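Local coordinates for oxysterol-binding protein homolog 3 (Saccharomyces cerevisiae, PDB 4INQ) that carries single lipid molecules in a hydrophobic pocket and transfers them between membranes by non-vesicular, phosphoinositide-coupled transport, at residues 69-74 with 120-125; 179-184 with 198-203. All coordinates share one frame; numbering follows the deposited sequence.

Contact 1: 69-74 with 120-125; sequences ISILQL and FNPLLA. With PIF ((2R)-3-{[(S)-hydroxy{[(1R,2R,3R,4R,5S,6R)-2,3,5,6-tetrahydroxy-4-(phosphonooxy)cyclohexyl]oxy}phosphoryl]oxy}propane-1,2-diyl dioctanoate), chain B.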
loop_
_atom_site.group_PDB
_atom_site.type_symbol
_atom_site.label_atom_id
_atom_site.label_comp_id
_atom_site.label_asym_id
_atom_site.label_seq_id
_atom_site.Cartn_x
_atom_site.Cartn_y
_atom_site.Cartn_z
ATOM N N ILE A 69 -10.658 -2.098 -4.452
ATOM C CA ILE A 69 -9.772 -0.938 -4.254
ATOM C C ILE A 69 -8.648 -1.021 -5.283
ATOM O O ILE A 69 -8.346 -2.104 -5.791
ATOM C CB ILE A 69 -9.100 -0.866 -2.852
ATOM C CG1 ILE A 69 -8.098 -2.015 -2.684
ATOM C CG2 ILE A 69 -10.152 -0.875 -1.742
ATOM C CD1 ILE A 69 -7.126 -1.816 -1.494
ATOM N N SER A 70 -8.026 0.116 -5.592
ATOM C CA SER A 70 -6.926 0.137 -6.553
ATOM C C SER A 70 -5.609 -0.097 -5.818
ATOM O O SER A 70 -5.582 -0.134 -4.587
ATOM C CB SER A 70 -6.862 1.490 -7.265
ATOM O OG SER A 70 -6.302 2.482 -6.414
ATOM N N ILE A 71 -4.521 -0.246 -6.571
ATOM C CA ILE A 71 -3.196 -0.453 -5.979
ATOM C C ILE A 71 -2.764 0.784 -5.194
ATOM O O ILE A 71 -2.076 0.677 -4.182
ATOM C CB ILE A 71 -2.125 -0.728 -7.061
ATOM C CG1 ILE A 71 -2.352 -2.099 -7.691
ATOM C CG2 ILE A 71 -0.738 -0.669 -6.451
ATOM C CD1 ILE A 71 -1.501 -2.327 -8.921
ATOM N N LEU A 72 -3.159 1.958 -5.675
ATOM C CA LEU A 72 -2.827 3.204 -4.997
ATOM C C LEU A 72 -3.372 3.179 -3.575
ATOM O O LEU A 72 -2.715 3.638 -2.635
ATOM C CB LEU A 72 -3.426 4.391 -5.757
ATOM C CG LEU A 72 -2.757 4.714 -7.093
ATOM C CD1 LEU A 72 -3.610 5.705 -7.855
ATOM C CD2 LEU A 72 -1.342 5.273 -6.852
ATOM N N GLN A 73 -4.584 2.643 -3.433
ATOM C CA GLN A 73 -5.262 2.541 -2.146
ATOM C C GLN A 73 -4.622 1.459 -1.264
ATOM O O GLN A 73 -4.500 1.623 -0.047
ATOM C CB GLN A 73 -6.755 2.246 -2.381
ATOM C CG GLN A 73 -7.520 3.434 -2.975
ATOM C CD GLN A 73 -8.947 3.095 -3.396
ATOM O OE1 GLN A 73 -9.166 2.258 -4.274
ATOM N NE2 GLN A 73 -9.922 3.757 -2.779
ATOM N N LEU A 74 -4.225 0.353 -1.881
ATOM C CA LEU A 74 -3.569 -0.727 -1.152
ATOM C C LEU A 74 -2.272 -0.219 -0.506
ATOM O O LEU A 74 -2.032 -0.402 0.694
ATOM C CB LEU A 74 -3.222 -1.873 -2.100
ATOM C CG LEU A 74 -2.244 -2.888 -1.496
ATOM C CD1 LEU A 74 -2.987 -3.841 -0.576
ATOM C CD2 LEU A 74 -1.553 -3.663 -2.611
ATOM N N PHE A 120 -7.378 -3.271 -8.070
ATOM C CA PHE A 120 -7.550 -2.948 -9.479
ATOM C C PHE A 120 -6.261 -2.248 -9.885
ATOM O O PHE A 120 -5.625 -1.580 -9.065
ATOM C CB PHE A 120 -8.712 -1.978 -9.706
ATOM C CG PHE A 120 -10.069 -2.627 -9.707
ATOM C CD1 PHE A 120 -10.595 -3.178 -8.544
ATOM C CD2 PHE A 120 -10.826 -2.663 -10.869
ATOM C CE1 PHE A 120 -11.867 -3.757 -8.538
ATOM C CE2 PHE A 120 -12.099 -3.240 -10.873
ATOM C CZ PHE A 120 -12.618 -3.787 -9.705
ATOM N N ASN A 121 -5.863 -2.412 -11.137
ATOM C CA ASN A 121 -4.669 -1.748 -11.617
ATOM C C ASN A 121 -5.100 -0.327 -11.947
ATOM O O ASN A 121 -6.063 -0.127 -12.682
ATOM C CB ASN A 121 -4.139 -2.442 -12.872
ATOM C CG ASN A 121 -2.685 -2.869 -12.730
ATOM O OD1 ASN A 121 -1.803 -2.041 -12.468
ATOM N ND2 ASN A 121 -2.428 -4.164 -12.903
ATOM N N PRO A 122 -4.422 0.677 -11.374
ATOM C CA PRO A 122 -4.782 2.072 -11.647
ATOM C C PRO A 122 -4.431 2.448 -13.074
ATOM O O PRO A 122 -3.511 1.877 -13.660
ATOM C CB PRO A 122 -3.927 2.859 -10.650
ATOM C CG PRO A 122 -3.722 1.888 -9.528
ATOM C CD PRO A 122 -3.460 0.596 -10.260
ATOM N N LEU A 123 -5.160 3.412 -13.624
ATOM C CA LEU A 123 -4.894 3.892 -14.967
ATOM C C LEU A 123 -3.771 4.911 -14.846
ATOM O O LEU A 123 -3.507 5.419 -13.760
ATOM C CB LEU A 123 -6.133 4.574 -15.538
ATOM C CG LEU A 123 -7.395 3.720 -15.570
ATOM C CD1 LEU A 123 -8.500 4.500 -16.262
ATOM C CD2 LEU A 123 -7.109 2.390 -16.302
ATOM N N LEU A 124 -3.101 5.206 -15.949
ATOM C CA LEU A 124 -2.032 6.192 -15.912
ATOM C C LEU A 124 -2.645 7.536 -15.534
ATOM O O LEU A 124 -3.657 7.939 -16.107
ATOM C CB LEU A 124 -1.369 6.298 -17.281
ATOM C CG LEU A 124 -0.227 7.310 -17.356
ATOM C CD1 LEU A 124 0.821 6.989 -16.295
ATOM C CD2 LEU A 124 0.374 7.274 -18.747
ATOM N N ALA A 125 -2.039 8.218 -14.567
ATOM C CA ALA A 125 -2.520 9.517 -14.097
ATOM C C ALA A 125 -3.711 9.403 -13.144
ATOM O O ALA A 125 -4.305 10.409 -12.749
ATOM C CB ALA A 125 -2.868 10.413 -15.275
HETATM C C1 PIF B . -4.677 -4.552 -16.836
HETATM O O1 PIF B . -4.647 -4.968 -15.470
HETATM P P1 PIF B . -4.900 -6.477 -14.947
HETATM C C2 PIF B . -3.585 -5.299 -17.681
HETATM O O2 PIF B . -2.278 -5.011 -17.139
HETATM C C3 PIF B . -3.676 -4.802 -19.166
HETATM O O3 PIF B . -2.695 -5.457 -19.977
HETATM C C4 PIF B . -3.467 -3.268 -19.248
HETATM O O4 PIF B . -3.599 -2.815 -20.593
HETATM P P4 PIF B . -2.425 -2.708 -21.672
HETATM C C5 PIF B . -4.504 -2.544 -18.388
HETATM O O5 PIF B . -4.287 -1.145 -18.468
HETATM C C6 PIF B . -4.435 -3.010 -16.920
HETATM O O6 PIF B . -5.405 -2.298 -16.172
HETATM C C7 PIF B . -2.785 -8.192 -14.597
HETATM C C8 PIF B . -1.473 -8.294 -13.745
HETATM C C9 PIF B . -1.671 -7.933 -12.262
HETATM C C10 PIF B . -0.175 -7.090 -10.610
HETATM C C11 PIF B . -0.386 -7.454 -9.121
HETATM O O11 PIF B . -5.549 -7.377 -15.917
HETATM C C12 PIF B . -0.079 -6.281 -8.187
HETATM O O12 PIF B . -5.777 -6.317 -13.606
HETATM C C13 PIF B . -0.171 -6.697 -6.713
HETATM O O13 PIF B . -3.484 -6.981 -14.323
HETATM C C14 PIF B . 0.306 -5.572 -5.782
HETATM O O14 PIF B . -0.934 -9.672 -13.953
HETATM C C15 PIF B . 0.691 -6.109 -4.397
HETATM O O15 PIF B . -0.407 -8.051 -11.579
HETATM C C16 PIF B . 1.833 -5.306 -3.749
HETATM O O16 PIF B . 0.203 -5.951 -10.923
HETATM C C17 PIF B . 2.999 -6.208 -3.296
HETATM O O17 PIF B . 1.262 -9.156 -14.298
HETATM C C18 PIF B . 0.423 -9.960 -13.899
HETATM C C19 PIF B . 0.913 -11.284 -13.328
HETATM C C20 PIF B . 1.322 -11.129 -11.864
HETATM C C21 PIF B . 0.418 -11.958 -10.936
HETATM C C22 PIF B . 0.557 -11.619 -9.585
HETATM C C23 PIF B . -0.507 -11.397 -8.695
HETATM C C24 PIF B . -0.381 -11.004 -7.349
HETATM C C25 PIF B . -1.638 -11.047 -6.727
HETATM O O41 PIF B . -2.588 -1.324 -22.442
HETATM O O42 PIF B . -2.488 -3.902 -22.573
HETATM O O43 PIF B . -1.017 -2.581 -20.860
#

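Contact 2: 179-184 with 198-203; sequences LNNEGI and WTQPTT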
loop_
_atom_site.group_PDB
_atom_site.type_symbol
_atom_site.label_atom_id
_atom_site.label_comp_id
_atom_site.label_asym_id
_atom_site.label_seq_id
_atom_site.Cartn_x
_atom_site.Cartn_y
_atom_site.Cartn_z
ATOM N N LEU A 179 6.673 -11.581 -4.125
ATOM C CA LEU A 179 6.078 -10.252 -4.185
ATOM C C LEU A 179 7.028 -9.229 -3.588
ATOM O O LEU A 179 7.452 -9.345 -2.433
ATOM C CB LEU A 179 4.763 -10.222 -3.419
ATOM C CG LEU A 179 3.667 -11.150 -3.931
ATOM C CD1 LEU A 179 2.503 -11.142 -2.961
ATOM C CD2 LEU A 179 3.226 -10.699 -5.310
ATOM N N ASN A 180 7.374 -8.225 -4.383
ATOM C CA ASN A 180 8.273 -7.190 -3.913
ATOM C C ASN A 180 7.829 -5.831 -4.373
ATOM O O ASN A 180 7.449 -5.654 -5.524
ATOM C CB ASN A 180 9.697 -7.405 -4.433
ATOM C CG ASN A 180 10.361 -8.616 -3.841
ATOM O OD1 ASN A 180 10.142 -9.734 -4.295
ATOM N ND2 ASN A 180 11.177 -8.404 -2.813
ATOM N N ASN A 181 7.862 -4.872 -3.464
ATOM C CA ASN A 181 7.540 -3.507 -3.820
ATOM C C ASN A 181 8.916 -2.898 -4.040
ATOM O O ASN A 181 9.674 -2.690 -3.090
ATOM C CB ASN A 181 6.815 -2.795 -2.678
ATOM C CG ASN A 181 5.298 -2.875 -2.803
ATOM O OD1 ASN A 181 4.571 -2.402 -1.928
ATOM N ND2 ASN A 181 4.817 -3.464 -3.895
ATOM N N GLU A 182 9.254 -2.641 -5.294
ATOM C CA GLU A 182 10.553 -2.064 -5.599
ATOM C C GLU A 182 10.532 -0.576 -5.322
ATOM O O GLU A 182 9.710 0.153 -5.866
ATOM C CB GLU A 182 10.903 -2.325 -7.058
ATOM C CG GLU A 182 10.743 -3.778 -7.444
ATOM C CD GLU A 182 11.199 -4.056 -8.858
ATOM O OE1 GLU A 182 10.889 -3.239 -9.752
ATOM O OE2 GLU A 182 11.855 -5.096 -9.074
ATOM N N GLY A 183 11.432 -0.122 -4.462
ATOM C CA GLY A 183 11.475 1.290 -4.145
ATOM C C GLY A 183 11.790 1.539 -2.689
ATOM O O GLY A 183 11.557 0.682 -1.838
ATOM N N ILE A 184 12.313 2.726 -2.405
ATOM C CA ILE A 184 12.684 3.100 -1.055
ATOM C C ILE A 184 11.646 4.022 -0.432
ATOM O O ILE A 184 11.212 4.985 -1.058
ATOM C CB ILE A 184 14.056 3.857 -1.032
ATOM C CG1 ILE A 184 15.213 2.915 -1.383
ATOM C CG2 ILE A 184 14.294 4.464 0.346
ATOM C CD1 ILE A 184 15.254 2.481 -2.830
ATOM N N TRP A 198 14.025 2.566 3.947
ATOM C CA TRP A 198 13.886 1.125 3.963
ATOM C C TRP A 198 13.042 0.711 2.783
ATOM O O TRP A 198 12.305 1.515 2.222
ATOM C CB TRP A 198 13.230 0.652 5.267
ATOM C CG TRP A 198 11.739 0.904 5.382
ATOM C CD1 TRP A 198 10.722 0.090 4.949
ATOM C CD2 TRP A 198 11.106 2.040 5.987
ATOM N NE1 TRP A 198 9.498 0.652 5.252
ATOM C CE2 TRP A 198 9.707 1.847 5.887
ATOM C CE3 TRP A 198 11.585 3.202 6.605
ATOM C CZ2 TRP A 198 8.789 2.770 6.382
ATOM C CZ3 TRP A 198 10.671 4.120 7.098
ATOM C CH2 TRP A 198 9.285 3.898 6.984
ATOM N N THR A 199 13.171 -0.546 2.398
ATOM C CA THR A 199 12.392 -1.084 1.307
ATOM C C THR A 199 11.457 -2.067 1.982
ATOM O O THR A 199 11.853 -2.749 2.927
ATOM C CB THR A 199 13.280 -1.834 0.296
ATOM O OG1 THR A 199 14.189 -0.908 -0.311
ATOM C CG2 THR A 199 12.433 -2.483 -0.791
ATOM N N GLN A 200 10.213 -2.128 1.530
ATOM C CA GLN A 200 9.293 -3.068 2.135
ATOM C C GLN A 200 9.821 -4.466 1.881
ATOM O O GLN A 200 10.401 -4.737 0.830
ATOM C CB GLN A 200 7.883 -2.887 1.572
ATOM C CG GLN A 200 7.164 -1.738 2.265
ATOM C CD GLN A 200 5.708 -1.611 1.877
ATOM O OE1 GLN A 200 4.971 -0.819 2.463
ATOM N NE2 GLN A 200 5.290 -2.381 0.884
ATOM N N PRO A 201 9.656 -5.368 2.864
ATOM C CA PRO A 201 10.125 -6.747 2.744
ATOM C C PRO A 201 9.394 -7.609 1.735
ATOM O O PRO A 201 8.222 -7.391 1.429
ATOM C CB PRO A 201 9.988 -7.279 4.165
ATOM C CG PRO A 201 8.856 -6.479 4.725
ATOM C CD PRO A 201 9.163 -5.102 4.226
ATOM N N THR A 202 10.110 -8.603 1.226
ATOM C CA THR A 202 9.564 -9.538 0.263
ATOM C C THR A 202 8.530 -10.411 0.961
ATOM O O THR A 202 8.679 -10.739 2.137
ATOM C CB THR A 202 10.671 -10.455 -0.290
ATOM O OG1 THR A 202 11.751 -9.652 -0.785
ATOM C CG2 THR A 202 10.131 -11.338 -1.403
ATOM N N THR A 203 7.476 -10.765 0.238
ATOM C CA THR A 203 6.434 -11.635 0.764
ATOM C C THR A 203 6.284 -12.756 -0.242
ATOM O O THR A 203 6.542 -12.563 -1.432
ATOM C CB THR A 203 5.069 -10.913 0.915
ATOM O OG1 THR A 203 4.765 -10.186 -0.281
ATOM C CG2 THR A 203 5.100 -9.955 2.098
HETATM O O HOH W 1 9.527 -0.938 -1.301
HETATM O O HOH W 2 11.119 -5.292 -1.697
#

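Contact 1: 69-74 with 120-125
F120 N donates to I69 O at 2.7 Å in a fairly straight bond (160°), and I71 N returns to F120 O at 3.0 Å, bent enough to be weak. S70 lies between these two bonds and makes a lone parallel bridge with F120. The close packing comes next along the chain, where P122 rests on the first turn of helix 71-76. Its CD is 3.7 Å from I71 CB, the two side chains crossing nearly at right angles, and its CG is 3.9 Å from L72 CG. F151 of strand 150-157 touches all three residues. S70 N-H donates to a lone pair of Q73 OE1 at 2.8 Å, while S70 OG takes a weak bond from Q73 N and pairs with S321. Toward the lipid N121 adds little. With CG1 beside its backbone N (chi1 -70°), I71 lies alongside N121, touching CD1 to OD1 at 3.6 Å, and N121 ND2 makes only a weak bond, 3.3 Å, to the phosphate ester oxygen O13 of the ligand. This side is buried too. A capping box opens the helix, and the proline and asparagine after strand 118-120 set that helix start against the phosphoinositide site of the OSBP-related domain.

Contact 2: 179-184 with 198-203
T203 holds OG1 between its backbone N and carbonyl carbon (chi1 47°), which sets the hydroxyl oxygen against L179, 3.1 Å from CB. N181 has a first torsion away from a staggered value (-94°), and with the extended chain of Q200 this lays the two amides side by side, their planes 20° apart. N181 OD1 and Q200 NE2 come to 2.9 Å, but the angle is too poor for a hydrogen bond; the other end of the Q200 amide, OE1, is hydrogen-bonded to T78. The N181 side chain also touches the bound phosphoinositide, which places this part of the wall at the pocket. N180 and T202 meet as well, though the modelled amide orientation of N180 is doubtful.

The backbones run antiparallel and are properly paired at one end. L179 and T203 form a hydrogen-bonded pair, with L179 N to T203 O at 2.9 Å and T203 N to L179 O at 3.0 Å. Past them the second chain bows away: P201 has no N-H to give, and the CA atoms of N181 and Q200 stand 6.2 Å apart. Two waters fill in. One donates to N181 O and to G183 O, the latter at 2.7 Å, and accepts from Q200 N at 3.1 Å. The other spans N181 O and Q200 O. T199 OG1 adds a weak bond to G183 O at 3.4 Å, and direct pairing resumes where W198 bonds with L185.

So strand 177-189 faces a neighbour whose strand is interrupted between 195-198 and 203-206. Around the break, N181 O receives two waters, and the backbone N and O of Q200 are each satisfied by one. Direct backbone hydrogen bonds hold the L179 end, whereas the middle of this part of the beta wall is bridged by bound water.

Overall arrangement
Contact 1 and contact 2 follow one another along the chain and do not touch: their centres are 18 Å apart and their nearest atoms about 6 Å. What connects them is the bound phosphoinositide. N121 of contact 1 lies beside its phosphate linkage, near the binding residues K118 and E346, and L74 CD2 meets one octanoyl chain 3.8 Å from C15. The same acyl chain runs on toward contact 2, where the side chain of N181 is about 3 Å from the bound PIF, measured between nearest atoms. Contact 1 thus borders the pocket from the headgroup region inward, while contact 2 belongs to the beta wall at the acyl end.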